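PDB 5LQ5: probable ABC transporter phosphite binding protein PhnD1 from Prochlorococcus marinus str. MIT 9301, which binds inorganic phosphite strongly, and methylphosphonate and phosphate only very weakly, probably as the periplasmic solute-binding component of an ABC transporter. Local coordinates for residues G156-L164 and G173-N183. Residues are numbered along the deposited sequence; the frame is centred on the assembly and turned at random.
Sequences GSHDATIAL and GALNKQVWENN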
# COMPACT_ATOMS: atom_id res chain seq x y z
N GLY A 156 -6.73 9.49 -0.59
CA GLY A 156 -7.15 8.16 -0.15
C GLY A 156 -6.66 6.94 -0.88
O GLY A 156 -6.78 5.82 -0.40
N SER A 157 -6.11 7.13 -2.07
CA SER A 157 -5.62 5.98 -2.83
C SER A 157 -4.66 6.44 -3.90
O SER A 157 -4.68 7.60 -4.35
CB SER A 157 -6.76 5.19 -3.46
OG SER A 157 -7.05 5.59 -4.81
N HIS A 158 -3.83 5.50 -4.36
CA HIS A 158 -2.84 5.84 -5.38
C HIS A 158 -3.53 6.15 -6.72
O HIS A 158 -3.09 7.04 -7.47
CB HIS A 158 -1.79 4.76 -5.51
CG HIS A 158 -1.10 4.48 -4.23
ND1 HIS A 158 -0.44 5.46 -3.51
CD2 HIS A 158 -1.10 3.37 -3.45
CE1 HIS A 158 -0.01 4.94 -2.38
NE2 HIS A 158 -0.37 3.67 -2.32
N ASP A 159 -4.58 5.40 -7.04
CA ASP A 159 -5.34 5.68 -8.31
C ASP A 159 -6.00 7.07 -8.23
O ASP A 159 -5.98 7.85 -9.19
CB ASP A 159 -6.38 4.61 -8.62
CG ASP A 159 -5.79 3.31 -9.11
OD1 ASP A 159 -4.65 3.29 -9.65
OD2 ASP A 159 -6.55 2.31 -9.00
N ALA A 160 -6.50 7.41 -7.03
CA ALA A 160 -7.15 8.71 -6.88
C ALA A 160 -6.17 9.89 -6.96
O ALA A 160 -6.52 10.95 -7.48
CB ALA A 160 -7.95 8.78 -5.61
N THR A 161 -4.94 9.69 -6.51
CA THR A 161 -3.90 10.71 -6.62
C THR A 161 -3.60 11.00 -8.09
O THR A 161 -3.58 12.13 -8.51
CB THR A 161 -2.63 10.25 -5.90
OG1 THR A 161 -2.95 10.07 -4.53
CG2 THR A 161 -1.51 11.22 -6.03
N ILE A 162 -3.42 9.92 -8.87
CA ILE A 162 -3.18 10.06 -10.32
C ILE A 162 -4.33 10.87 -10.93
O ILE A 162 -4.10 11.80 -11.70
CB ILE A 162 -3.05 8.68 -11.00
CG1 ILE A 162 -1.73 8.02 -10.59
CG2 ILE A 162 -3.18 8.81 -12.52
CD1 ILE A 162 -1.67 6.53 -10.93
N ALA A 163 -5.56 10.50 -10.58
CA ALA A 163 -6.73 11.12 -11.24
C ALA A 163 -6.83 12.61 -10.94
O ALA A 163 -7.13 13.44 -11.83
CB ALA A 163 -8.02 10.40 -10.85
N LEU A 164 -6.49 12.98 -9.72
CA LEU A 164 -6.54 14.38 -9.28
C LEU A 164 -5.48 15.25 -9.95
O LEU A 164 -5.74 16.38 -10.33
CB LEU A 164 -6.39 14.49 -7.77
CG LEU A 164 -7.60 14.08 -6.93
CD1 LEU A 164 -7.14 13.93 -5.47
CD2 LEU A 164 -8.78 15.04 -7.05
N GLY A 173 1.55 15.52 -7.02
CA GLY A 173 1.25 14.54 -5.98
C GLY A 173 2.30 13.45 -5.87
O GLY A 173 3.29 13.45 -6.61
N ALA A 174 2.13 12.56 -4.91
CA ALA A 174 3.01 11.44 -4.67
C ALA A 174 2.27 10.17 -4.51
O ALA A 174 1.19 10.13 -3.89
CB ALA A 174 3.89 11.69 -3.45
N LEU A 175 2.86 9.09 -5.01
CA LEU A 175 2.21 7.78 -4.96
C LEU A 175 3.19 6.62 -5.09
O LEU A 175 4.35 6.79 -5.43
CB LEU A 175 1.10 7.65 -6.00
CG LEU A 175 1.58 7.64 -7.45
CD1 LEU A 175 0.67 6.70 -8.24
CD2 LEU A 175 1.59 9.04 -8.03
N ASN A 176 2.64 5.44 -4.82
CA ASN A 176 3.23 4.10 -5.07
C ASN A 176 3.79 4.03 -6.52
O ASN A 176 3.07 4.23 -7.49
CB ASN A 176 2.09 3.11 -4.84
CG ASN A 176 2.43 1.68 -5.16
OD1 ASN A 176 3.13 1.39 -6.12
ND2 ASN A 176 1.88 0.76 -4.36
N LYS A 177 5.07 3.69 -6.67
CA LYS A 177 5.73 3.71 -8.02
C LYS A 177 5.18 2.58 -8.92
O LYS A 177 5.00 2.77 -10.13
CB LYS A 177 7.25 3.57 -7.87
CG LYS A 177 8.00 3.43 -9.20
CD LYS A 177 9.49 3.63 -8.95
CE LYS A 177 10.31 3.57 -10.23
NZ LYS A 177 10.55 2.17 -10.63
N GLN A 178 4.91 1.42 -8.33
CA GLN A 178 4.29 0.29 -9.08
C GLN A 178 2.91 0.64 -9.66
O GLN A 178 2.59 0.28 -10.77
CB GLN A 178 4.17 -0.97 -8.20
CG GLN A 178 3.86 -2.23 -8.98
CD GLN A 178 5.02 -2.66 -9.87
OE1 GLN A 178 6.10 -2.94 -9.38
NE2 GLN A 178 4.79 -2.72 -11.19
N VAL A 179 2.12 1.36 -8.90
CA VAL A 179 0.79 1.77 -9.34
C VAL A 179 0.93 2.77 -10.50
O VAL A 179 0.19 2.71 -11.48
CB VAL A 179 -0.08 2.34 -8.20
CG1 VAL A 179 -1.37 2.95 -8.73
CG2 VAL A 179 -0.45 1.24 -7.20
N TRP A 180 1.87 3.70 -10.37
CA TRP A 180 2.15 4.67 -11.42
C TRP A 180 2.51 3.95 -12.73
O TRP A 180 1.92 4.20 -13.78
CB TRP A 180 3.29 5.58 -10.99
CG TRP A 180 3.94 6.35 -12.10
CD1 TRP A 180 5.22 6.19 -12.56
CD2 TRP A 180 3.36 7.41 -12.87
NE1 TRP A 180 5.47 7.09 -13.58
CE2 TRP A 180 4.34 7.86 -13.79
CE3 TRP A 180 2.10 8.04 -12.88
CZ2 TRP A 180 4.10 8.89 -14.71
CZ3 TRP A 180 1.86 9.05 -13.81
CH2 TRP A 180 2.86 9.46 -14.72
N GLU A 181 3.41 2.98 -12.62
CA GLU A 181 3.82 2.18 -13.82
C GLU A 181 2.69 1.35 -14.42
O GLU A 181 2.56 1.28 -15.64
CB GLU A 181 5.03 1.31 -13.48
CG GLU A 181 6.28 2.13 -13.26
CD GLU A 181 7.44 1.37 -12.64
OE1 GLU A 181 7.34 0.13 -12.48
OE2 GLU A 181 8.45 2.02 -12.32
N ASN A 182 1.88 0.72 -13.58
CA ASN A 182 0.69 -0.04 -14.05
C ASN A 182 -0.29 0.82 -14.83
O ASN A 182 -0.86 0.38 -15.82
CB ASN A 182 -0.07 -0.67 -12.88
CG ASN A 182 0.68 -1.80 -12.25
OD1 ASN A 182 1.78 -2.15 -12.69
ND2 ASN A 182 0.13 -2.35 -11.19
N ASN A 183 -0.49 2.03 -14.36
CA ASN A 183 -1.43 2.97 -15.02
C ASN A 183 -0.88 3.48 -16.35
O ASN A 183 -1.59 3.60 -17.33
CB ASN A 183 -1.78 4.12 -14.11
CG ASN A 183 -2.92 3.80 -13.22
OD1 ASN A 183 -4.04 3.92 -13.65
ND2 ASN A 183 -2.65 3.37 -12.00
O HOH W 1 -0.94 8.40 -3.42
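Helix 158-164 runs back over strand 173-176, where H158 lies beside L175, at 147° and 8.0 Å between axes, and meets helix 177-183 obliquely; with strand 153-154 just before, this is a beta-alpha-beta crossover in one lobe of the periplasmic binding protein fold. Helix 158-164 begins at the phosphite site, and N176, at the head of the second helix, bonds the pocket residue Y206 through ND2. H158 points its imidazole across the strand end, and N176 CB sits over the ring face, 3.4 Å from its centroid, a CH-pi contact that probably helps fix the ring's turn while NE2 hydrogen-bonds phosphite. At the other ring nitrogen a water links H158 ND1, 3.0 Å away, to T161 OG1 and A174 O; a threonine suits this spot because its hydroxyl meets the water and hydrogen-bonds S155 OG while CG2 packs towards the strand. N176 also N-caps the second helix, its OD1 accepting from V179 N. Farther along, I162, with CG1 anti to the carbonyl carbon (chi1 -71°), lays CD1 crosswise against L175 CD1 at 3.6 Å and turns CG1 to the edge of the W180 ring; isoleucine suits this place, its apolar arm reaching both. Glycine fits at G173 because a CB there would crowd T161 CG2. Replacing N183 with alanine would remove the amide spanning the two helices, and D159 OD1 would probably lose this mate, although OD2 keeps N15 N. That amide bonds twice: N183 ND2 gives one hydrogen to V179 O within its own helix and the other to D159 OD1 at 3.1 Å, nearly along the acceptor's C-O bond, with the carboxylate and amide planes 83° apart.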